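Side-chain contacts in teichoic acid biosynthesis protein F (Staphylococcus epidermidis, PDB 3L7I), which belongs to the teichoic acid biosynthesis proteins and carries a transferase-family domain of the GT-B clan: residues K315-Q318 and F319-T322; K405-A409 and E410-A414; P466-K469 and R470-R474; M583-L586 and I587-L591. One frame throughout, in Å; residues are numbered along the deposited sequence.

Interaction 1. Residues K315-Q318 and F319-T322; sequences KVNQ and FRKT. With SO4 (sulfate ion), chain E.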
# COMPACT_ATOMS: atom_id res chain seq x y z
N LYS A 315 -3.79 -14.90 5.91
CA LYS A 315 -2.96 -15.00 7.12
C LYS A 315 -2.03 -13.79 7.33
O LYS A 315 -1.46 -13.26 6.37
CB LYS A 315 -2.11 -16.27 7.05
CG LYS A 315 -2.85 -17.57 7.35
CD LYS A 315 -2.08 -18.77 6.78
CE LYS A 315 -0.54 -18.51 6.77
NZ LYS A 315 0.35 -19.64 6.27
N VAL A 316 -1.85 -13.37 8.58
CA VAL A 316 -0.98 -12.22 8.88
C VAL A 316 0.51 -12.51 8.63
O VAL A 316 1.24 -11.66 8.13
CB VAL A 316 -1.16 -11.63 10.33
CG1 VAL A 316 -2.54 -11.95 10.92
CG2 VAL A 316 -0.04 -12.07 11.24
N ASN A 317 0.99 -13.70 8.94
CA ASN A 317 2.39 -13.94 8.65
C ASN A 317 2.77 -13.88 7.15
O ASN A 317 3.87 -13.42 6.81
CB ASN A 317 2.87 -15.23 9.30
CG ASN A 317 3.12 -15.06 10.78
OD1 ASN A 317 3.02 -13.95 11.33
ND2 ASN A 317 3.46 -16.15 11.45
N GLN A 318 1.88 -14.33 6.26
CA GLN A 318 2.14 -14.22 4.82
C GLN A 318 2.04 -12.76 4.38
O GLN A 318 2.82 -12.30 3.55
CB GLN A 318 1.17 -15.07 3.99
CG GLN A 318 1.55 -16.54 3.93
CD GLN A 318 2.89 -16.80 3.24
OE1 GLN A 318 3.05 -16.54 2.04
NE2 GLN A 318 3.87 -17.33 4.00
N PHE A 319 1.07 -12.04 4.94
CA PHE A 319 0.84 -10.66 4.57
C PHE A 319 2.06 -9.80 4.89
O PHE A 319 2.40 -8.87 4.15
CB PHE A 319 -0.37 -10.10 5.27
CG PHE A 319 -0.62 -8.66 4.99
CD1 PHE A 319 -1.07 -8.26 3.74
CD2 PHE A 319 -0.41 -7.71 5.96
CE1 PHE A 319 -1.31 -6.92 3.47
CE2 PHE A 319 -0.65 -6.37 5.71
CZ PHE A 319 -1.10 -5.97 4.46
N ARG A 320 2.72 -10.13 6.00
CA ARG A 320 3.95 -9.45 6.38
C ARG A 320 5.08 -9.74 5.38
O ARG A 320 5.74 -8.82 4.90
CB ARG A 320 4.38 -9.84 7.79
CG ARG A 320 3.61 -9.12 8.87
CD ARG A 320 4.39 -9.15 10.15
NE ARG A 320 4.20 -10.39 10.91
CZ ARG A 320 5.12 -10.89 11.73
NH1 ARG A 320 6.29 -10.27 11.87
NH2 ARG A 320 4.87 -12.00 12.41
N LYS A 321 5.30 -11.01 5.08
CA LYS A 321 6.26 -11.40 4.07
C LYS A 321 5.90 -10.81 2.71
O LYS A 321 6.76 -10.45 1.91
CB LYS A 321 6.31 -12.92 3.96
CG LYS A 321 6.92 -13.60 5.16
CD LYS A 321 6.63 -15.08 5.08
CE LYS A 321 6.85 -15.77 6.40
NZ LYS A 321 5.67 -16.64 6.68
N THR A 322 4.61 -10.70 2.45
CA THR A 322 4.15 -10.24 1.16
C THR A 322 4.52 -8.78 0.96
O THR A 322 5.02 -8.38 -0.10
CB THR A 322 2.62 -10.46 1.03
OG1 THR A 322 2.37 -11.79 0.58
CG2 THR A 322 1.98 -9.45 0.07
S SO4 E . 6.60 -6.45 11.19
O1 SO4 E . 6.21 -5.72 9.98
O2 SO4 E . 7.39 -5.57 12.04
O3 SO4 E . 5.42 -6.90 11.93
O4 SO4 E . 7.36 -7.63 10.78
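R320 and N317, three residues apart on one side of a helix, show how an arginine can be held through two of its nitrogens at once. Its NH2 gives a hydrogen bond to OD1 of N317 over 2.9 Å. The two side chains run alongside each other, yet their amide and guanidinium planes are turned 66° apart, and NH2 comes from above the amide plane, not along a lone pair. The other terminal nitrogen faces the sulfate ion: R320 NH1 reaches SO4 O4 at 3.1 Å with an N-H...O angle of 160°, the oxygen lying at the guanidinium edge and in its plane. A bend at chi3 (-83°) turns the guanidinium group so that it can meet both partners. The sulfate, probably from the crystallisation liquor, also accepts hydrogen bonds from K327 and R333 of the second subunit, and bridges two chains in the crystal.

These residues form the opening turns of helix 316-331, with K315 in the N-cap position. The i to i+4 backbone ladder starts with F319 N to K315 O at 3.2 Å and continues with R320 N to V316 O at 3.0 Å. Two rungs further on the ladder is forked at Q318 O, which takes the backbone N of T322 and also a weak hydrogen bond from T322 OG1 at 3.0 Å.

The aliphatic part of K321 runs over the N317 carbonyl in van der Waals contact, CG to O being 3.5 Å. F319 sends its ring away from K315-Q318 to meet F314 of the third subunit edge-to-face, and makes apolar contacts with V330 of the second and fourth subunits.

Interaction 2. Residues K405-A409 and E410-A414; sequences KRNSA and EYYQA
A type II turn from K405 to S408 leads straight into a helix, where Y412 N bonds to S408 O at 3.1 Å and Q413 N to A409 O at 2.9 Å. The chain here leaves strand 402-405, at one end of the seven-stranded parallel sheet of a GT-B type domain, and enters helix 409-417 through the N-cap residue S408.

The cap illustrates how one hydroxyl can join a turn to a helix. With chi1 at 64°, S408 OG sits between its own backbone N and carbonyl carbon; from there it donates to K405 O at 2.6 Å and accepts a weak capping bond from Y411 N. K405 O also takes S408 N, so the carbonyl that closes the turn has two donors.

Y411 points toward the turn and packs its ring against it. R406 CA stands over one face in a CH-pi contact, 3.8 Å from the ring centroid and 18° off the normal. The R406 chain then runs alongside the tyrosine, extended from CG to NE, which brings Y411 OH over one face of the guanidinium group. The charge itself is paired with E358 in a salt bridge from NE. At the edge of its ring, Y411 CD2 points onto the Y412 ring, over the centre of one face. That second tyrosine reaches back along the loop and brings its CE2 to 3.5 Å from N407 CA.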
# COMPACT_ATOMS: atom_id res chain seq x y z
N LYS A 405 25.78 -19.83 -5.62
CA LYS A 405 26.28 -18.60 -5.00
C LYS A 405 25.38 -18.11 -3.84
O LYS A 405 24.14 -18.16 -3.91
CB LYS A 405 26.46 -17.51 -6.06
CG LYS A 405 27.01 -16.21 -5.55
CD LYS A 405 27.47 -15.30 -6.67
CE LYS A 405 28.18 -14.07 -6.12
NZ LYS A 405 28.34 -13.00 -7.14
N ARG A 406 25.98 -17.63 -2.77
CA ARG A 406 25.17 -17.19 -1.65
C ARG A 406 24.23 -16.08 -2.05
O ARG A 406 24.60 -15.17 -2.77
CB ARG A 406 26.06 -16.73 -0.51
CG ARG A 406 26.22 -17.74 0.56
CD ARG A 406 27.13 -17.21 1.61
NE ARG A 406 26.99 -17.96 2.85
CZ ARG A 406 26.76 -17.41 4.03
NH1 ARG A 406 26.65 -18.18 5.11
NH2 ARG A 406 26.66 -16.08 4.13
N ASN A 407 22.99 -16.16 -1.57
CA ASN A 407 22.01 -15.11 -1.81
C ASN A 407 21.48 -15.00 -3.22
O ASN A 407 20.95 -13.97 -3.61
CB ASN A 407 22.57 -13.76 -1.41
CG ASN A 407 22.25 -13.44 0.01
OD1 ASN A 407 21.29 -12.69 0.28
ND2 ASN A 407 22.99 -14.06 0.94
N SER A 408 21.62 -16.09 -3.96
CA SER A 408 21.11 -16.15 -5.32
C SER A 408 19.89 -17.04 -5.34
O SER A 408 19.60 -17.76 -4.37
CB SER A 408 22.19 -16.66 -6.27
OG SER A 408 22.54 -17.99 -5.95
N ALA A 409 19.13 -16.98 -6.43
CA ALA A 409 17.91 -17.75 -6.49
C ALA A 409 18.23 -19.23 -6.21
O ALA A 409 17.51 -19.91 -5.46
CB ALA A 409 17.25 -17.58 -7.82
N GLU A 410 19.33 -19.70 -6.80
CA GLU A 410 19.70 -21.10 -6.72
C GLU A 410 20.08 -21.48 -5.31
O GLU A 410 19.87 -22.62 -4.90
CB GLU A 410 20.87 -21.42 -7.65
CG GLU A 410 20.51 -21.48 -9.12
CD GLU A 410 20.65 -20.14 -9.83
OE1 GLU A 410 20.66 -19.09 -9.15
OE2 GLU A 410 20.74 -20.16 -11.08
N TYR A 411 20.66 -20.52 -4.59
CA TYR A 411 21.05 -20.70 -3.19
C TYR A 411 19.81 -20.98 -2.38
O TYR A 411 19.74 -21.96 -1.66
CB TYR A 411 21.74 -19.44 -2.68
CG TYR A 411 22.17 -19.44 -1.21
CD1 TYR A 411 23.24 -20.21 -0.78
CD2 TYR A 411 21.53 -18.64 -0.27
CE1 TYR A 411 23.65 -20.20 0.52
CE2 TYR A 411 21.93 -18.63 1.04
CZ TYR A 411 23.00 -19.40 1.43
OH TYR A 411 23.43 -19.41 2.75
N TYR A 412 18.81 -20.11 -2.52
CA TYR A 412 17.57 -20.27 -1.77
C TYR A 412 16.83 -21.56 -2.13
O TYR A 412 16.33 -22.26 -1.23
CB TYR A 412 16.70 -19.01 -1.89
CG TYR A 412 17.36 -17.87 -1.15
CD1 TYR A 412 17.42 -17.87 0.24
CD2 TYR A 412 17.98 -16.83 -1.84
CE1 TYR A 412 18.05 -16.87 0.93
CE2 TYR A 412 18.61 -15.81 -1.15
CZ TYR A 412 18.65 -15.84 0.23
OH TYR A 412 19.29 -14.84 0.95
N GLN A 413 16.78 -21.89 -3.41
CA GLN A 413 16.21 -23.15 -3.86
C GLN A 413 16.85 -24.31 -3.12
O GLN A 413 16.18 -25.08 -2.44
CB GLN A 413 16.46 -23.33 -5.35
CG GLN A 413 15.25 -23.34 -6.24
CD GLN A 413 15.67 -23.39 -7.71
OE1 GLN A 413 15.46 -24.40 -8.40
NE2 GLN A 413 16.32 -22.31 -8.19
N ALA A 414 18.17 -24.42 -3.28
CA ALA A 414 18.93 -25.53 -2.74
C ALA A 414 18.55 -25.72 -1.29
O ALA A 414 18.21 -26.83 -0.88
CB ALA A 414 20.43 -25.29 -2.90

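Interaction 3. Residues P466-K469 and R470-R474; sequences PKYK and RNFNR
The F472 ring receives Y468 at its edge: the tyrosine CZ and OH lie near the phenylalanine plane, with Y468 OH 3.5 Å from F472 CD2. Seen from the tyrosine, the same CD2 approaches obliquely. The rings meet obliquely as a pair too, planes 67° apart and centroids separated by 5.9 Å. Both side chains leave the helix with CG anti to the backbone N (chi1 166° for Y468, -150° for F472), and this lets residues four apart run side by side. F472 also makes a cation-pi contact with R426.

The third flat group, the R470 guanidinium, has K467 CG over one face, although the place of its NH2 is doubtful in the model. The two cationic chains point the same way, and their ends come close enough that some repulsion is likely. K469 carries its charge away from them to M455 O.

Along the backbone runs the regular i to i+4 ladder, including R470 N to P466 O at 2.9 Å and F472 N to Y468 O at 2.9 Å. F472, K469 and N473 pack on W498, in a loop. The contact lies on helix 465-476, the helix of the beta-alpha-beta unit between strands 438-441 and 481-484.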
# COMPACT_ATOMS: atom_id res chain seq x y z
N PRO A 466 23.39 -9.98 25.38
CA PRO A 466 22.16 -10.76 25.49
C PRO A 466 21.54 -11.04 24.13
O PRO A 466 21.03 -12.14 23.93
CB PRO A 466 21.23 -9.85 26.30
CG PRO A 466 22.11 -8.89 26.97
CD PRO A 466 23.29 -8.69 26.07
N LYS A 467 21.57 -10.06 23.22
CA LYS A 467 20.99 -10.23 21.89
C LYS A 467 21.86 -11.14 21.02
O LYS A 467 21.40 -11.72 20.05
CB LYS A 467 20.75 -8.87 21.22
CG LYS A 467 20.00 -8.98 19.89
CD LYS A 467 19.16 -7.74 19.59
CE LYS A 467 18.39 -7.89 18.26
NZ LYS A 467 17.26 -6.92 18.12
N TYR A 468 23.12 -11.27 21.40
CA TYR A 468 24.06 -12.10 20.66
C TYR A 468 23.89 -13.55 21.06
O TYR A 468 23.85 -14.45 20.20
CB TYR A 468 25.49 -11.64 20.93
CG TYR A 468 26.51 -12.63 20.47
CD1 TYR A 468 27.07 -12.55 19.20
CD2 TYR A 468 26.91 -13.66 21.30
CE1 TYR A 468 28.00 -13.46 18.76
CE2 TYR A 468 27.86 -14.58 20.88
CZ TYR A 468 28.40 -14.48 19.61
OH TYR A 468 29.32 -15.41 19.19
N LYS A 469 23.78 -13.78 22.35
CA LYS A 469 23.42 -15.09 22.87
C LYS A 469 22.01 -15.52 22.43
O LYS A 469 21.80 -16.69 22.09
CB LYS A 469 23.58 -15.14 24.40
CG LYS A 469 25.02 -15.02 24.88
CD LYS A 469 25.17 -15.43 26.33
CE LYS A 469 26.38 -14.79 27.00
NZ LYS A 469 26.29 -14.81 28.48
N ARG A 470 21.05 -14.60 22.44
CA ARG A 470 19.73 -14.95 21.95
C ARG A 470 19.83 -15.50 20.53
O ARG A 470 19.26 -16.54 20.22
CB ARG A 470 18.76 -13.76 21.99
CG ARG A 470 17.59 -13.87 21.00
CD ARG A 470 16.38 -13.03 21.36
NE ARG A 470 16.46 -11.62 20.95
CZ ARG A 470 16.66 -11.20 19.69
NH1 ARG A 470 16.84 -12.09 18.71
NH2 ARG A 470 16.70 -9.90 19.41
N ASN A 471 20.56 -14.80 19.67
CA ASN A 471 20.66 -15.21 18.28
C ASN A 471 21.41 -16.51 18.12
O ASN A 471 21.08 -17.31 17.25
CB ASN A 471 21.32 -14.13 17.44
CG ASN A 471 20.39 -12.99 17.14
OD1 ASN A 471 19.16 -13.15 17.14
ND2 ASN A 471 20.96 -11.81 16.90
N PHE A 472 22.43 -16.70 18.95
CA PHE A 472 23.23 -17.90 18.86
C PHE A 472 22.33 -19.04 19.32
O PHE A 472 22.39 -20.16 18.80
CB PHE A 472 24.45 -17.79 19.77
CG PHE A 472 25.64 -18.56 19.29
CD1 PHE A 472 25.54 -19.91 19.02
CD2 PHE A 472 26.86 -17.93 19.12
CE1 PHE A 472 26.63 -20.61 18.57
CE2 PHE A 472 27.95 -18.64 18.68
CZ PHE A 472 27.84 -19.98 18.41
N ASN A 473 21.48 -18.75 20.28
CA ASN A 473 20.61 -19.76 20.83
C ASN A 473 19.62 -20.19 19.77
O ASN A 473 19.28 -21.37 19.69
CB ASN A 473 19.90 -19.23 22.08
CG ASN A 473 19.06 -20.30 22.76
OD1 ASN A 473 19.06 -21.46 22.35
ND2 ASN A 473 18.33 -19.90 23.80
N ARG A 474 19.17 -19.23 18.97
CA ARG A 474 18.25 -19.49 17.87
C ARG A 474 18.84 -20.48 16.87
O ARG A 474 18.15 -21.39 16.39
CB ARG A 474 17.89 -18.19 17.15
CG ARG A 474 16.68 -17.46 17.68
CD ARG A 474 16.47 -16.08 17.00
NE ARG A 474 15.88 -15.11 17.94
CZ ARG A 474 14.96 -14.19 17.61
NH1 ARG A 474 14.51 -14.11 16.36
NH2 ARG A 474 14.48 -13.35 18.54

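Interaction 4. Residues M583-L586 and I587-L591; sequences MHYL and ISNAL
M583 curls round a single methyl group of I587. Bends at chi2 (-76°) and chi3 (-77°) fold the thioether chain back on itself, and both of its ends then meet the same atom: I587 CG2 lies 3.4 Å from M583 CE and 3.4 Å from M583 CB. The isoleucine takes its part by holding CG2 anti to its backbone N, while its longer branch leads away.

Between these two residues the chain turns into a short helix, and H584 caps it with its side chain. The imidazole ND1 accepts L586 N at 3.0 Å, with an N-H...N angle of 159° and the donor tilted from the ring plane. The backbone of H584 works for the same turn: its O takes S588 N at 2.9 Å and, weakly, I587 N. One residue on, Y585 turns a ring face to its neighbour, L586 CG standing 3.7 Å above the plane toward the rim.

Loop residues surround the turn: W547 meets the H584 ring and touches L586, while M583 and I587 pack on L562 and L559. S588 OG hydrogen-bonds to OD2 of D602, the last residue of strand 600-602. Helix 585-588 thus forms the connection of a beta-alpha-beta unit between the parallel strands 577-581 and 600-602.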
# COMPACT_ATOMS: atom_id res chain seq x y z
N MET A 583 49.60 -18.56 8.91
CA MET A 583 49.19 -17.32 9.56
C MET A 583 47.81 -16.85 9.13
O MET A 583 47.29 -17.28 8.11
CB MET A 583 50.18 -16.22 9.17
CG MET A 583 51.58 -16.74 8.94
SD MET A 583 52.31 -17.08 10.54
CE MET A 583 52.70 -15.40 11.03
N HIS A 584 47.21 -15.95 9.92
CA HIS A 584 45.98 -15.28 9.51
C HIS A 584 46.24 -14.69 8.13
O HIS A 584 47.38 -14.38 7.79
CB HIS A 584 45.60 -14.16 10.50
CG HIS A 584 44.29 -13.49 10.19
ND1 HIS A 584 44.20 -12.37 9.39
CD2 HIS A 584 43.03 -13.77 10.59
CE1 HIS A 584 42.93 -11.99 9.31
NE2 HIS A 584 42.21 -12.83 10.03
N TYR A 585 45.19 -14.54 7.34
CA TYR A 585 45.39 -14.14 5.95
C TYR A 585 45.92 -12.72 5.85
O TYR A 585 46.64 -12.39 4.92
CB TYR A 585 44.11 -14.32 5.12
CG TYR A 585 43.13 -13.17 5.24
CD1 TYR A 585 43.35 -11.98 4.54
CD2 TYR A 585 41.99 -13.27 6.03
CE1 TYR A 585 42.46 -10.92 4.65
CE2 TYR A 585 41.10 -12.22 6.14
CZ TYR A 585 41.34 -11.04 5.44
OH TYR A 585 40.45 -9.99 5.54
N LEU A 586 45.57 -11.87 6.82
CA LEU A 586 46.04 -10.49 6.83
C LEU A 586 47.54 -10.44 7.11
O LEU A 586 48.24 -9.55 6.64
CB LEU A 586 45.30 -9.68 7.90
CG LEU A 586 43.89 -9.16 7.61
CD1 LEU A 586 43.34 -8.50 8.86
CD2 LEU A 586 43.90 -8.19 6.44
N ILE A 587 48.01 -11.39 7.90
CA ILE A 587 49.42 -11.45 8.25
C ILE A 587 50.24 -12.08 7.12
O ILE A 587 51.37 -11.68 6.86
CB ILE A 587 49.65 -12.25 9.54
CG1 ILE A 587 49.51 -11.33 10.75
CG2 ILE A 587 51.03 -12.90 9.54
CD1 ILE A 587 50.74 -11.39 11.65
N SER A 588 49.64 -13.08 6.47
CA SER A 588 50.29 -13.82 5.41
C SER A 588 50.72 -12.89 4.32
O SER A 588 51.90 -12.87 3.96
CB SER A 588 49.35 -14.89 4.84
OG SER A 588 49.94 -15.57 3.74
N ASN A 589 49.80 -12.10 3.79
CA ASN A 589 50.19 -11.21 2.70
C ASN A 589 50.83 -9.89 3.14
O ASN A 589 50.77 -8.90 2.43
CB ASN A 589 49.08 -11.03 1.63
CG ASN A 589 47.73 -10.63 2.20
OD1 ASN A 589 47.40 -10.97 3.32
ND2 ASN A 589 46.93 -9.93 1.40
N ALA A 590 51.47 -9.91 4.31
CA ALA A 590 52.28 -8.78 4.78
C ALA A 590 53.70 -9.25 5.08
O ALA A 590 54.65 -8.47 5.01
CB ALA A 590 51.66 -8.16 6.01
N LEU A 591 53.82 -10.52 5.44
CA LEU A 591 55.11 -11.19 5.62
C LEU A 591 55.96 -11.18 4.37
O LEU A 591 55.59 -11.80 3.37
CB LEU A 591 54.84 -12.66 5.92
CG LEU A 591 55.16 -13.25 7.29
CD1 LEU A 591 55.23 -14.78 7.17
CD2 LEU A 591 56.46 -12.64 7.80

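How the interactions relate
Along the chain the four contacts follow one another without overlap, each a local contact within a helix or at its start or end. Interaction 1 lies near the modelled N-terminus, on helix 316-331, where other subunits pack. Interactions 2 and 3 belong to the half built on the seven-stranded parallel sheet, one following strand 402-405 and the other on the crossover before strand 481-484; their centres are 25 Å apart. Interaction 4 lies in the half built round the six-stranded sheet, on the helix between strands 577-581 and 600-602, about 31 Å between centres from both. Interactions 1 and 4 stand 47 Å apart. Together they sample the two-domain GT-B architecture and helix 316-331, which packs against other subunits.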